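Local coordinates for protein hypothetical glycoside hydrolase (Bacteroides vulgatus, PDB 3S30) that is of unproven function but is probably a carbohydrate-metabolism protein, perhaps a glycoside hydrolase, with a galactose-binding-like beta fold that holds a sodium ion, at residues P113-E118 and T144-T149; P218-G223 and R293-F298; N105-K110 and T163-Q168; K243-I248 and A325-D330. One frame throughout, in Å; residues are numbered along the deposited sequence.

Contact 1: P113-E118 and T144-T149; sequences PYNKNE and TGSGYT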
loop_
_atom_site.group_PDB
_atom_site.type_symbol
_atom_site.label_atom_id
_atom_site.label_comp_id
_atom_site.label_asym_id
_atom_site.label_seq_id
_atom_site.Cartn_x
_atom_site.Cartn_y
_atom_site.Cartn_z
ATOM N N PRO A 113 -17.003 -1.818 -10.625
ATOM C CA PRO A 113 -16.783 -2.161 -12.033
ATOM C C PRO A 113 -15.814 -1.213 -12.722
ATOM O O PRO A 113 -15.785 -0.027 -12.396
ATOM C CB PRO A 113 -18.176 -1.996 -12.651
ATOM C CG PRO A 113 -18.784 -0.874 -11.860
ATOM C CD PRO A 113 -18.234 -1.016 -10.449
ATOM N N TYR A 114 -15.039 -1.736 -13.672
ATOM C CA TYR A 114 -14.260 -0.903 -14.589
ATOM C C TYR A 114 -13.768 -1.723 -15.772
ATOM O O TYR A 114 -13.302 -2.849 -15.593
ATOM C CB TYR A 114 -13.063 -0.291 -13.877
ATOM C CG TYR A 114 -12.471 0.923 -14.565
ATOM C CD1 TYR A 114 -13.202 2.099 -14.711
ATOM C CD2 TYR A 114 -11.155 0.907 -15.021
ATOM C CE1 TYR A 114 -12.640 3.221 -15.325
ATOM C CE2 TYR A 114 -10.589 2.009 -15.625
ATOM C CZ TYR A 114 -11.328 3.158 -15.781
ATOM O OH TYR A 114 -10.726 4.231 -16.381
ATOM N N ASN A 115 -13.873 -1.150 -16.970
ATOM C CA ASN A 115 -13.365 -1.757 -18.186
ATOM C C ASN A 115 -13.788 -3.221 -18.323
ATOM O O ASN A 115 -12.982 -4.093 -18.673
ATOM C CB ASN A 115 -11.844 -1.611 -18.230
ATOM C CG ASN A 115 -11.244 -2.046 -19.566
ATOM O OD1 ASN A 115 -11.818 -1.807 -20.633
ATOM N ND2 ASN A 115 -10.082 -2.684 -19.504
ATOM N N LYS A 116 -15.057 -3.475 -18.021
ATOM C CA LYS A 116 -15.655 -4.811 -18.098
ATOM C C LYS A 116 -15.042 -5.799 -17.087
ATOM O O LYS A 116 -15.155 -7.011 -17.242
ATOM C CB LYS A 116 -15.624 -5.339 -19.547
ATOM C CG LYS A 116 -16.356 -4.417 -20.525
ATOM C CD LYS A 116 -16.306 -4.889 -21.992
ATOM C CE LYS A 116 -17.423 -5.867 -22.336
ATOM N NZ LYS A 116 -17.721 -5.903 -23.816
ATOM N N ASN A 117 -14.422 -5.251 -16.043
ATOM C CA ASN A 117 -13.924 -6.013 -14.901
ATOM C C ASN A 117 -14.640 -5.551 -13.642
ATOM O O ASN A 117 -15.259 -4.487 -13.638
ATOM C CB ASN A 117 -12.423 -5.779 -14.692
ATOM C CG ASN A 117 -11.614 -6.016 -15.940
ATOM O OD1 ASN A 117 -11.528 -7.141 -16.433
ATOM N ND2 ASN A 117 -10.995 -4.953 -16.455
ATOM N N GLU A 118 -14.531 -6.356 -12.584
ATOM C CA GLU A 118 -14.970 -5.980 -11.245
ATOM C C GLU A 118 -13.871 -6.297 -10.223
ATOM O O GLU A 118 -13.252 -7.348 -10.299
ATOM C CB GLU A 118 -16.259 -6.720 -10.882
ATOM C CG GLU A 118 -17.487 -6.249 -11.651
ATOM C CD GLU A 118 -18.796 -6.796 -11.076
ATOM O OE1 GLU A 118 -18.805 -7.947 -10.579
ATOM O OE2 GLU A 118 -19.821 -6.073 -11.130
ATOM N N THR A 144 -5.640 -3.387 -18.187
ATOM C CA THR A 144 -4.777 -4.329 -18.912
ATOM C C THR A 144 -5.522 -5.524 -19.494
ATOM O O THR A 144 -4.934 -6.298 -20.250
ATOM C CB THR A 144 -3.595 -4.896 -18.022
ATOM O OG1 THR A 144 -4.091 -5.826 -17.030
ATOM C CG2 THR A 144 -2.816 -3.768 -17.339
ATOM N N GLY A 145 -6.792 -5.692 -19.138
ATOM C CA GLY A 145 -7.577 -6.803 -19.653
ATOM C C GLY A 145 -9.052 -6.697 -19.320
ATOM O O GLY A 145 -9.470 -5.773 -18.635
ATOM N N SER A 146 -9.837 -7.651 -19.817
ATOM C CA SER A 146 -11.259 -7.755 -19.488
ATOM C C SER A 146 -11.596 -9.148 -18.953
ATOM O O SER A 146 -10.815 -10.085 -19.108
ATOM C CB SER A 146 -12.116 -7.428 -20.712
ATOM O OG SER A 146 -11.959 -6.064 -21.060
ATOM N N GLY A 147 -12.754 -9.267 -18.308
ATOM C CA GLY A 147 -13.194 -10.535 -17.716
ATOM C C GLY A 147 -12.502 -10.934 -16.412
ATOM O O GLY A 147 -12.521 -12.105 -16.038
ATOM N N TYR A 148 -11.896 -9.979 -15.712
ATOM C CA TYR A 148 -11.327 -10.257 -14.390
ATOM C C TYR A 148 -12.422 -10.200 -13.336
ATOM O O TYR A 148 -13.299 -9.330 -13.386
ATOM C CB TYR A 148 -10.266 -9.228 -14.003
ATOM C CG TYR A 148 -9.009 -9.220 -14.827
ATOM C CD1 TYR A 148 -8.278 -10.390 -15.052
ATOM C CD2 TYR A 148 -8.512 -8.026 -15.340
ATOM C CE1 TYR A 148 -7.102 -10.369 -15.796
ATOM C CE2 TYR A 148 -7.343 -7.996 -16.082
ATOM C CZ TYR A 148 -6.642 -9.163 -16.307
ATOM O OH TYR A 148 -5.483 -9.105 -17.049
ATOM N N THR A 149 -12.373 -11.118 -12.378
ATOM C CA THR A 149 -13.245 -11.055 -11.201
ATOM C C THR A 149 -12.394 -10.568 -10.028
ATOM O O THR A 149 -11.171 -10.564 -10.125
ATOM C CB THR A 149 -13.887 -12.434 -10.886
ATOM O OG1 THR A 149 -12.872 -13.368 -10.496
ATOM C CG2 THR A 149 -14.657 -12.961 -12.093
#
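Asn-117 and Tyr-148 both carry CG anti to their own carbonyl carbon (chi1 -52° at Asn-117), and from these rotamers the amide and the phenol ring run side by side, pointing the same way with their planes 30° apart. The amide of Asn-117 then spans the loop 144-149 with both of its ends. Its ND2 donates to Gly-145 O at 2.8 Å, with that oxygen lying in the amide plane, while its OD1 accepts the backbone N of Tyr-148 at 3.0 Å; this second bond is nearly straight, at 167°, and arrives in the carbonyl plane on a lone pair. Two bonds of opposite sense fix the rotation of the buried amide. Its oxygen also lies 3.3 Å from Tyr-148 CD2, so that OD1 sits against the base of the ring.

Two backbone bonds are weak: Glu-118 N reaches Tyr-148 O at 3.3 Å, and Gly-147 N meets Lys-116 O at 3.5 Å. Separately, the Ser-146 side chain donates from OG to Asn-115 O at 3.3 Å.

Residues Tyr-114 to Asn-117 form a type I' beta turn, closing a two-residue beta hairpin whose strands are tied by Asn-117 N to Tyr-114 O at 2.7 Å. The Asn-115 amide reaches beyond the loop to Ala-142 O, at the end of helix 138-142. The contact therefore fastens the turn between strands 108-114 and 117-124 to the surface loop that leads from that helix to strand 155-158, with Phe-141 of the helix meeting the Tyr-148 ring.

Contact 2: P218-G223 and R293-F298; sequences PIKLVG and RFELDF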
loop_
_atom_site.group_PDB
_atom_site.type_symbol
_atom_site.label_atom_id
_atom_site.label_comp_id
_atom_site.label_asym_id
_atom_site.label_seq_id
_atom_site.Cartn_x
_atom_site.Cartn_y
_atom_site.Cartn_z
ATOM N N PRO A 218 1.781 9.302 15.197
ATOM C CA PRO A 218 1.960 7.849 15.259
ATOM C C PRO A 218 3.335 7.474 15.764
ATOM O O PRO A 218 4.307 8.166 15.461
ATOM C CB PRO A 218 1.797 7.409 13.803
ATOM C CG PRO A 218 2.216 8.579 13.002
ATOM C CD PRO A 218 1.793 9.797 13.804
ATOM N N ILE A 219 3.423 6.395 16.534
ATOM C CA ILE A 219 4.718 5.937 17.025
ATOM C C ILE A 219 5.104 4.580 16.460
ATOM O O ILE A 219 6.275 4.348 16.184
ATOM C CB ILE A 219 4.836 5.972 18.588
ATOM C CG1 ILE A 219 3.639 5.313 19.278
ATOM C CG2 ILE A 219 4.975 7.406 19.076
ATOM C CD1 ILE A 219 3.698 5.417 20.794
ATOM N N LYS A 220 4.147 3.679 16.263
ATOM C CA LYS A 220 4.488 2.403 15.639
ATOM C C LYS A 220 3.373 1.781 14.813
ATOM O O LYS A 220 2.172 2.033 15.040
ATOM C CB LYS A 220 5.058 1.410 16.667
ATOM C CG LYS A 220 4.168 1.093 17.833
ATOM C CD LYS A 220 4.910 0.308 18.920
ATOM C CE LYS A 220 5.693 1.239 19.855
ATOM N NZ LYS A 220 6.498 0.507 20.881
ATOM N N LEU A 221 3.803 1.004 13.819
ATOM C CA LEU A 221 2.907 0.247 12.961
ATOM C C LEU A 221 3.099 -1.218 13.300
ATOM O O LEU A 221 4.191 -1.763 13.122
ATOM C CB LEU A 221 3.229 0.498 11.468
ATOM C CG LEU A 221 2.338 -0.235 10.443
ATOM C CD1 LEU A 221 0.892 0.293 10.471
ATOM C CD2 LEU A 221 2.918 -0.147 9.036
ATOM N N VAL A 222 2.050 -1.851 13.814
ATOM C CA VAL A 222 2.134 -3.244 14.203
ATOM C C VAL A 222 1.103 -4.024 13.401
ATOM O O VAL A 222 0.064 -3.492 13.050
ATOM C CB VAL A 222 1.943 -3.462 15.748
ATOM C CG1 VAL A 222 2.879 -2.554 16.551
ATOM C CG2 VAL A 222 0.516 -3.230 16.165
ATOM N N GLY A 223 1.421 -5.283 13.112
ATOM C CA GLY A 223 0.523 -6.178 12.398
ATOM C C GLY A 223 1.157 -7.544 12.245
ATOM O O GLY A 223 2.196 -7.814 12.835
ATOM N N ARG A 293 4.562 -11.502 13.513
ATOM C CA ARG A 293 4.379 -10.130 13.962
ATOM C C ARG A 293 5.474 -9.200 13.468
ATOM O O ARG A 293 6.638 -9.577 13.409
ATOM C CB ARG A 293 4.361 -10.075 15.494
ATOM C CG ARG A 293 3.932 -8.727 16.045
ATOM C CD ARG A 293 3.420 -8.901 17.436
ATOM N NE ARG A 293 2.904 -7.676 18.042
ATOM C CZ ARG A 293 3.663 -6.707 18.551
ATOM N NH1 ARG A 293 4.997 -6.785 18.521
ATOM N NH2 ARG A 293 3.080 -5.644 19.091
ATOM N N PHE A 294 5.083 -7.979 13.125
ATOM C CA PHE A 294 6.023 -6.900 12.865
ATOM C C PHE A 294 5.689 -5.707 13.760
ATOM O O PHE A 294 4.551 -5.542 14.202
ATOM C CB PHE A 294 6.072 -6.521 11.368
ATOM C CG PHE A 294 4.737 -6.094 10.765
ATOM C CD1 PHE A 294 4.337 -4.765 10.795
ATOM C CD2 PHE A 294 3.918 -7.018 10.121
ATOM C CE1 PHE A 294 3.115 -4.361 10.228
ATOM C CE2 PHE A 294 2.691 -6.630 9.547
ATOM C CZ PHE A 294 2.296 -5.296 9.600
ATOM N N GLU A 295 6.709 -4.910 14.067
ATOM C CA GLU A 295 6.557 -3.752 14.940
ATOM C C GLU A 295 7.554 -2.684 14.507
ATOM O O GLU A 295 8.701 -2.700 14.941
ATOM C CB GLU A 295 6.773 -4.146 16.409
ATOM C CG GLU A 295 6.579 -2.990 17.410
ATOM C CD GLU A 295 6.833 -3.392 18.867
ATOM O OE1 GLU A 295 6.743 -4.596 19.200
ATOM O OE2 GLU A 295 7.123 -2.491 19.682
ATOM N N LEU A 296 7.105 -1.764 13.653
ATOM C CA LEU A 296 7.981 -0.735 13.070
ATOM C C LEU A 296 7.810 0.579 13.820
ATOM O O LEU A 296 6.726 1.149 13.826
ATOM C CB LEU A 296 7.654 -0.540 11.584
ATOM C CG LEU A 296 7.396 -1.819 10.764
ATOM C CD1 LEU A 296 7.084 -1.478 9.312
ATOM C CD2 LEU A 296 8.586 -2.792 10.862
ATOM N N ASP A 297 8.869 1.050 14.472
ATOM C CA ASP A 297 8.827 2.334 15.186
ATOM C C ASP A 297 8.950 3.488 14.196
ATOM O O ASP A 297 9.784 3.460 13.291
ATOM C CB ASP A 297 9.967 2.443 16.212
ATOM C CG ASP A 297 9.789 1.511 17.417
ATOM O OD1 ASP A 297 8.896 1.760 18.262
ATOM O OD2 ASP A 297 10.578 0.551 17.547
ATOM N N PHE A 298 8.122 4.510 14.372
ATOM C CA PHE A 298 8.286 5.760 13.617
ATOM C C PHE A 298 9.564 6.484 14.038
ATOM O O PHE A 298 9.811 6.701 15.224
ATOM C CB PHE A 298 7.065 6.674 13.768
ATOM C CG PHE A 298 5.954 6.355 12.810
ATOM C CD1 PHE A 298 5.088 5.286 13.054
ATOM C CD2 PHE A 298 5.778 7.105 11.649
ATOM C CE1 PHE A 298 4.059 4.989 12.175
ATOM C CE2 PHE A 298 4.751 6.809 10.754
ATOM C CZ PHE A 298 3.895 5.751 11.017
#
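Strands 218-228 and 291-297 are antiparallel neighbours in the beta framework of this galactose-binding-like domain, and their short segments run 164° apart. Leu-221 and Leu-296 form a hydrogen-bonded pair, with Leu-221 N to Leu-296 O at 2.9 Å and Leu-296 N to Leu-221 O at 3.0 Å; the Gly-223 and Phe-294 pair repeats this with a weak return bond.

Lys-220, Glu-295 and Asp-297 project from one face, mainly charged, which also carries Val-222. Lys-220 NZ bridges to Glu-295 OE2 at 3.3 Å and makes a long approach of 3.8 Å to Asp-297 OD1. The other carboxylate oxygen, Glu-295 OE1, takes Arg-293 NH1 at 2.9 Å in the guanidinium plane, so the glutamate links two cations and is met on the anti side of each oxygen.

Leu-221, Phe-294 and Leu-296 project from the other, apolar face. Phe-294 CG stands between its backbone N and carbonyl carbon (chi1 58°), which lays the ring over Gly-223: Gly-223 CA is 3.8 Å from the ring centroid in a CH-pi contact, and a beta carbon there would collide with the ring. Replacing Phe-294 by an alanine would probably leave Gly-223 without its aromatic cover and open a gap beside Ile-248 and Leu-345. Where the pairing ends, Pro-218 CG lies over the Phe-298 ring, 3.9 Å from its centroid and 13° off the normal.

On its other side strand 218-228 pairs with 339-349, where Ile-219 and Lys-220 both face Val-348. That is a classic beta bulge, in an antiparallel sheet consistent with the beta sandwich of the galactose-binding-like fold.

Contact 3: N105-K110 and T163-Q168; sequences NFENVK and TGNCLQ. With NA (sodium ion), chain C.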
loop_
_atom_site.group_PDB
_atom_site.type_symbol
_atom_site.label_atom_id
_atom_site.label_comp_id
_atom_site.label_asym_id
_atom_site.label_seq_id
_atom_site.Cartn_x
_atom_site.Cartn_y
_atom_site.Cartn_z
ATOM N N ASN A 105 -8.726 -4.282 10.036
ATOM C CA ASN A 105 -9.105 -5.687 10.107
ATOM C C ASN A 105 -9.201 -6.382 8.758
ATOM O O ASN A 105 -9.156 -7.606 8.699
ATOM C CB ASN A 105 -10.442 -5.825 10.834
ATOM C CG ASN A 105 -10.381 -5.336 12.265
ATOM O OD1 ASN A 105 -9.786 -5.985 13.128
ATOM N ND2 ASN A 105 -10.986 -4.175 12.524
ATOM N N PHE A 106 -9.344 -5.619 7.679
ATOM C CA PHE A 106 -9.448 -6.181 6.330
ATOM C C PHE A 106 -10.656 -7.118 6.149
ATOM O O PHE A 106 -10.576 -8.102 5.403
ATOM C CB PHE A 106 -8.137 -6.894 5.962
ATOM C CG PHE A 106 -6.905 -6.101 6.310
ATOM C CD1 PHE A 106 -6.535 -4.997 5.548
ATOM C CD2 PHE A 106 -6.130 -6.436 7.413
ATOM C CE1 PHE A 106 -5.415 -4.242 5.873
ATOM C CE2 PHE A 106 -4.995 -5.688 7.742
ATOM C CZ PHE A 106 -4.637 -4.592 6.958
ATOM N N GLU A 107 -11.766 -6.808 6.825
ATOM C CA GLU A 107 -12.981 -7.652 6.779
ATOM C C GLU A 107 -13.908 -7.293 5.640
ATOM O O GLU A 107 -14.663 -8.136 5.165
ATOM C CB GLU A 107 -13.822 -7.538 8.075
ATOM C CG GLU A 107 -13.130 -7.997 9.353
ATOM C CD GLU A 107 -12.689 -9.465 9.337
ATOM O OE1 GLU A 107 -13.203 -10.271 8.527
ATOM O OE2 GLU A 107 -11.824 -9.812 10.166
ATOM N N ASN A 108 -13.871 -6.024 5.251
ATOM C CA ASN A 108 -14.918 -5.403 4.472
ATOM C C ASN A 108 -14.427 -5.049 3.081
ATOM O O ASN A 108 -13.337 -4.495 2.918
ATOM C CB ASN A 108 -15.382 -4.112 5.160
ATOM C CG ASN A 108 -15.862 -4.328 6.603
ATOM O OD1 ASN A 108 -15.273 -3.799 7.556
ATOM N ND2 ASN A 108 -16.948 -5.074 6.761
ATOM N N VAL A 109 -15.248 -5.361 2.083
ATOM C CA VAL A 109 -14.998 -4.944 0.714
ATOM C C VAL A 109 -16.300 -4.530 0.062
ATOM O O VAL A 109 -17.378 -4.981 0.463
ATOM C CB VAL A 109 -14.339 -6.061 -0.147
ATOM C CG1 VAL A 109 -12.908 -6.342 0.338
ATOM C CG2 VAL A 109 -15.184 -7.325 -0.151
ATOM N N LYS A 110 -16.183 -3.644 -0.923
ATOM C CA LYS A 110 -17.247 -3.386 -1.878
ATOM C C LYS A 110 -16.712 -3.707 -3.266
ATOM O O LYS A 110 -15.501 -3.651 -3.490
ATOM C CB LYS A 110 -17.730 -1.934 -1.790
ATOM C CG LYS A 110 -16.698 -0.868 -2.146
ATOM C CD LYS A 110 -17.240 0.514 -1.846
ATOM C CE LYS A 110 -16.227 1.591 -2.166
ATOM N NZ LYS A 110 -16.676 2.956 -1.758
ATOM N N THR A 163 -7.689 -13.646 12.368
ATOM C CA THR A 163 -8.900 -13.469 13.183
ATOM C C THR A 163 -10.179 -13.799 12.379
ATOM O O THR A 163 -11.018 -14.589 12.842
ATOM C CB THR A 163 -8.954 -12.033 13.771
ATOM O OG1 THR A 163 -7.716 -11.742 14.446
ATOM C CG2 THR A 163 -10.114 -11.889 14.745
ATOM N N GLY A 164 -10.304 -13.203 11.187
ATOM C CA GLY A 164 -11.390 -13.502 10.229
ATOM C C GLY A 164 -10.852 -13.505 8.800
ATOM O O GLY A 164 -10.035 -14.356 8.453
ATOM N N ASN A 165 -11.295 -12.561 7.967
ATOM C CA ASN A 165 -10.668 -12.332 6.659
ATOM C C ASN A 165 -9.371 -11.549 6.836
ATOM O O ASN A 165 -9.183 -10.863 7.853
ATOM C CB ASN A 165 -11.543 -11.507 5.702
ATOM C CG ASN A 165 -12.944 -12.088 5.480
ATOM O OD1 ASN A 165 -13.130 -13.292 5.282
ATOM N ND2 ASN A 165 -13.937 -11.202 5.479
ATOM N N CYS A 166 -8.488 -11.629 5.838
ATOM C CA CYS A 166 -7.236 -10.852 5.839
ATOM C C CYS A 166 -6.975 -10.201 4.488
ATOM O O CYS A 166 -7.623 -10.518 3.495
ATOM C CB CYS A 166 -6.039 -11.737 6.259
ATOM S SG CYS A 166 -5.610 -13.136 5.167
ATOM N N LEU A 167 -6.031 -9.277 4.459
ATOM C CA LEU A 167 -5.527 -8.737 3.202
ATOM C C LEU A 167 -4.772 -9.817 2.401
ATOM O O LEU A 167 -4.007 -10.606 2.963
ATOM C CB LEU A 167 -4.599 -7.553 3.478
ATOM C CG LEU A 167 -4.099 -6.760 2.268
ATOM C CD1 LEU A 167 -5.254 -6.097 1.572
ATOM C CD2 LEU A 167 -3.038 -5.715 2.679
ATOM N N GLN A 168 -5.020 -9.846 1.092
ATOM C CA GLN A 168 -4.334 -10.741 0.169
ATOM C C GLN A 168 -3.736 -9.897 -0.955
ATOM O O GLN A 168 -4.455 -9.401 -1.822
ATOM C CB GLN A 168 -5.309 -11.765 -0.411
ATOM C CG GLN A 168 -4.692 -12.801 -1.355
ATOM C CD GLN A 168 -5.767 -13.589 -2.124
ATOM O OE1 GLN A 168 -6.272 -14.603 -1.636
ATOM N NE2 GLN A 168 -6.127 -13.104 -3.334
HETATM NA NA NA C . -8.963 -9.612 9.882
#
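Glu-107 and Asn-165 meet at an angle, with carboxylate and amide planes 40° apart, and each side chain addresses the other's backbone. A bend at chi2 (-60°) folds the glutamate back, so that OE1 accepts Asn-165 N at 3.0 Å on its syn side. Asn-165 ND2 returns a bond to Glu-107 O at 3.2 Å, with the acceptor near the amide plane but the N-H turned well off line (139°). The second carboxylate oxygen, Glu-107 OE2, binds the sodium ion at 2.9 Å. Asn-105 O and Asn-165 O bind the ion more closely, at 2.3 Å and 2.4 Å.

Asp-343, from strand 339-349, completes this metal site, which joins the loops leading into strands 108-114 and 166-173 of the galactose-binding-like domain. An alanine in place of Glu-107 would probably cost the sodium ion one ligand and leave Asn-165 N without its acceptor.

Next to the ion, the buried Phe-106 side chain points toward 163-168. Leu-167 CB lies over one face of its ring, offset toward the rim, with Phe-106 CD1 3.8 Å away. Leu-190 of strand 185-191 touches both Phe-106 and Leu-167.

Contact 4: K243-I248 and A325-D330; sequences KDVFNI and ASKDGD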
loop_
_atom_site.group_PDB
_atom_site.type_symbol
_atom_site.label_atom_id
_atom_site.label_comp_id
_atom_site.label_asym_id
_atom_site.label_seq_id
_atom_site.Cartn_x
_atom_site.Cartn_y
_atom_site.Cartn_z
ATOM N N LYS A 243 14.871 -13.863 -5.773
ATOM C CA LYS A 243 13.896 -14.019 -4.713
ATOM C C LYS A 243 13.265 -12.648 -4.474
ATOM O O LYS A 243 13.941 -11.711 -4.043
ATOM C CB LYS A 243 14.579 -14.567 -3.453
ATOM C CG LYS A 243 13.643 -15.250 -2.477
ATOM C CD LYS A 243 13.171 -16.620 -2.984
ATOM C CE LYS A 243 14.299 -17.660 -2.987
ATOM N NZ LYS A 243 13.828 -19.020 -3.374
ATOM N N ASP A 244 11.975 -12.538 -4.788
ATOM C CA ASP A 244 11.223 -11.304 -4.595
ATOM C C ASP A 244 11.131 -10.963 -3.108
ATOM O O ASP A 244 11.093 -11.869 -2.253
ATOM C CB ASP A 244 9.806 -11.454 -5.169
ATOM C CG ASP A 244 9.140 -10.111 -5.487
ATOM O OD1 ASP A 244 9.749 -9.027 -5.268
ATOM O OD2 ASP A 244 7.983 -10.158 -5.961
ATOM N N VAL A 245 11.124 -9.667 -2.798
ATOM C CA VAL A 245 10.880 -9.219 -1.431
ATOM C C VAL A 245 9.726 -8.235 -1.433
ATOM O O VAL A 245 9.440 -7.590 -2.448
ATOM C CB VAL A 245 12.163 -8.625 -0.730
ATOM C CG1 VAL A 245 13.357 -9.619 -0.842
ATOM C CG2 VAL A 245 12.542 -7.233 -1.293
ATOM N N PHE A 246 9.040 -8.163 -0.300
ATOM C CA PHE A 246 7.874 -7.314 -0.147
ATOM C C PHE A 246 8.264 -6.048 0.599
ATOM O O PHE A 246 9.373 -5.944 1.110
ATOM C CB PHE A 246 6.770 -8.064 0.607
ATOM C CG PHE A 246 7.058 -8.308 2.086
ATOM C CD1 PHE A 246 6.666 -7.385 3.046
ATOM C CD2 PHE A 246 7.655 -9.485 2.510
ATOM C CE1 PHE A 246 6.893 -7.618 4.407
ATOM C CE2 PHE A 246 7.883 -9.726 3.866
ATOM C CZ PHE A 246 7.502 -8.787 4.812
ATOM N N ASN A 247 7.349 -5.090 0.680
ATOM C CA ASN A 247 7.620 -3.884 1.456
ATOM C C ASN A 247 6.434 -3.529 2.338
ATOM O O ASN A 247 5.293 -3.767 1.984
ATOM C CB ASN A 247 8.021 -2.702 0.549
ATOM C CG ASN A 247 8.835 -1.629 1.295
ATOM O OD1 ASN A 247 9.064 -1.731 2.495
ATOM N ND2 ASN A 247 9.249 -0.593 0.582
ATOM N N ILE A 248 6.738 -3.005 3.517
ATOM C CA ILE A 248 5.752 -2.413 4.408
ATOM C C ILE A 248 6.394 -1.149 4.969
ATOM O O ILE A 248 7.530 -1.185 5.466
ATOM C CB ILE A 248 5.375 -3.360 5.581
ATOM C CG1 ILE A 248 4.663 -4.618 5.068
ATOM C CG2 ILE A 248 4.474 -2.646 6.621
ATOM C CD1 ILE A 248 4.216 -5.575 6.218
ATOM N N ALA A 325 3.329 -6.574 -2.068
ATOM C CA ALA A 325 3.880 -7.937 -2.209
ATOM C C ALA A 325 5.244 -7.965 -2.907
ATOM O O ALA A 325 6.021 -8.909 -2.721
ATOM C CB ALA A 325 2.904 -8.840 -2.944
ATOM N N SER A 326 5.537 -6.939 -3.698
ATOM C CA SER A 326 6.825 -6.840 -4.404
ATOM C C SER A 326 7.455 -5.454 -4.228
ATOM O O SER A 326 7.002 -4.485 -4.820
ATOM C CB SER A 326 6.644 -7.162 -5.900
ATOM O OG SER A 326 6.024 -8.429 -6.074
ATOM N N LYS A 327 8.502 -5.379 -3.413
ATOM C CA LYS A 327 9.168 -4.111 -3.103
ATOM C C LYS A 327 9.365 -3.236 -4.339
ATOM O O LYS A 327 9.051 -2.038 -4.312
ATOM C CB LYS A 327 10.533 -4.363 -2.455
ATOM C CG LYS A 327 11.369 -3.084 -2.235
ATOM C CD LYS A 327 12.705 -3.383 -1.550
ATOM C CE LYS A 327 13.441 -2.089 -1.154
ATOM N NZ LYS A 327 13.520 -1.078 -2.279
ATOM N N ASP A 328 9.899 -3.837 -5.406
ATOM C CA ASP A 328 10.273 -3.091 -6.601
ATOM C C ASP A 328 9.257 -3.189 -7.743
ATOM O O ASP A 328 9.552 -2.798 -8.868
ATOM C CB ASP A 328 11.661 -3.520 -7.069
ATOM C CG ASP A 328 12.775 -2.948 -6.203
ATOM O OD1 ASP A 328 12.633 -1.804 -5.725
ATOM O OD2 ASP A 328 13.800 -3.637 -6.013
ATOM N N GLY A 329 8.051 -3.668 -7.430
ATOM C CA GLY A 329 6.979 -3.805 -8.404
ATOM C C GLY A 329 6.473 -2.482 -8.936
ATOM O O GLY A 329 5.788 -2.443 -9.954
ATOM N N ASP A 330 6.813 -1.398 -8.251
ATOM C CA ASP A 330 6.460 -0.042 -8.689
ATOM C C ASP A 330 7.192 0.329 -9.968
ATOM O O ASP A 330 6.680 1.110 -10.766
ATOM C CB ASP A 330 6.719 0.994 -7.579
ATOM C CG ASP A 330 8.146 0.938 -7.014
ATOM O OD1 ASP A 330 8.948 0.034 -7.380
ATOM O OD2 ASP A 330 8.463 1.810 -6.179
HETATM O O HOH W 1 10.007 -6.416 -6.049
#
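Asp-244 and Ser-326 meet where a type I beta turn, Ser-326 to Gly-329, follows strand 317-324 and packs beside the chain entering strand 247-254. The turn is closed by Gly-329 N to Ser-326 O at 2.9 Å, and the two strands are already paired through Asn-247 and Ser-324.

From Asp-244, CB points toward the turn, and with CG anti to the backbone N (chi1 -159°) the carboxylate is delivered to the serine. CG comes within 3.6 Å of Ser-326 OG. OD2 goes further and accepts the proton of that hydroxyl at 2.6 Å, on its syn side and 15° out of the carboxylate plane. Ser-338 OG and Ala-335 N also bond to this oxygen, so three partners grip it in a buried place, and Ser-326 OG has a further partner in Thr-171 OG1. The remaining oxygen, OD1, accepts a hydrogen bond from the oxygen of a water, 2.7 Å away; the same water takes the N-H of Asp-328 and so ties the aspartate to the middle of the turn.

Beyond the carboxylate, the backbones join directly: Lys-327 N donates to Val-245 O at 2.6 Å in a nearly straight bond (175°). Phe-246 CB rests 3.5 Å from Ala-325 O, while its ring leads away to meet those of Tyr-225 and Tyr-227. Lys-327 runs alongside Val-245, its CB 3.7 Å from Val-245 CG2.

All four contacts fall inside one putative carbohydrate-metabolism domain. Contact 3 brackets contact 1 along the chain; contacts 2 and 4 follow, with their segments alternating. Contacts 1 and 3 share strand 108-114, yet their centres lie 22 Å apart, one at its hairpin end and one at the sodium site. Contacts 1 and 2 are the most distant, 35 Å between centres and on opposite sides of the chain's centre. Contacts 2 and 4 touch: Leu-221 CD2 lies 3.8 Å from Ile-248 CG2, and Phe-294 CE2 is 3.8 Å from Ile-248 CD1. Strand 339-349 borders contacts 2, 3 and 4, so sequence-distant segments are gathered round one shared beta framework.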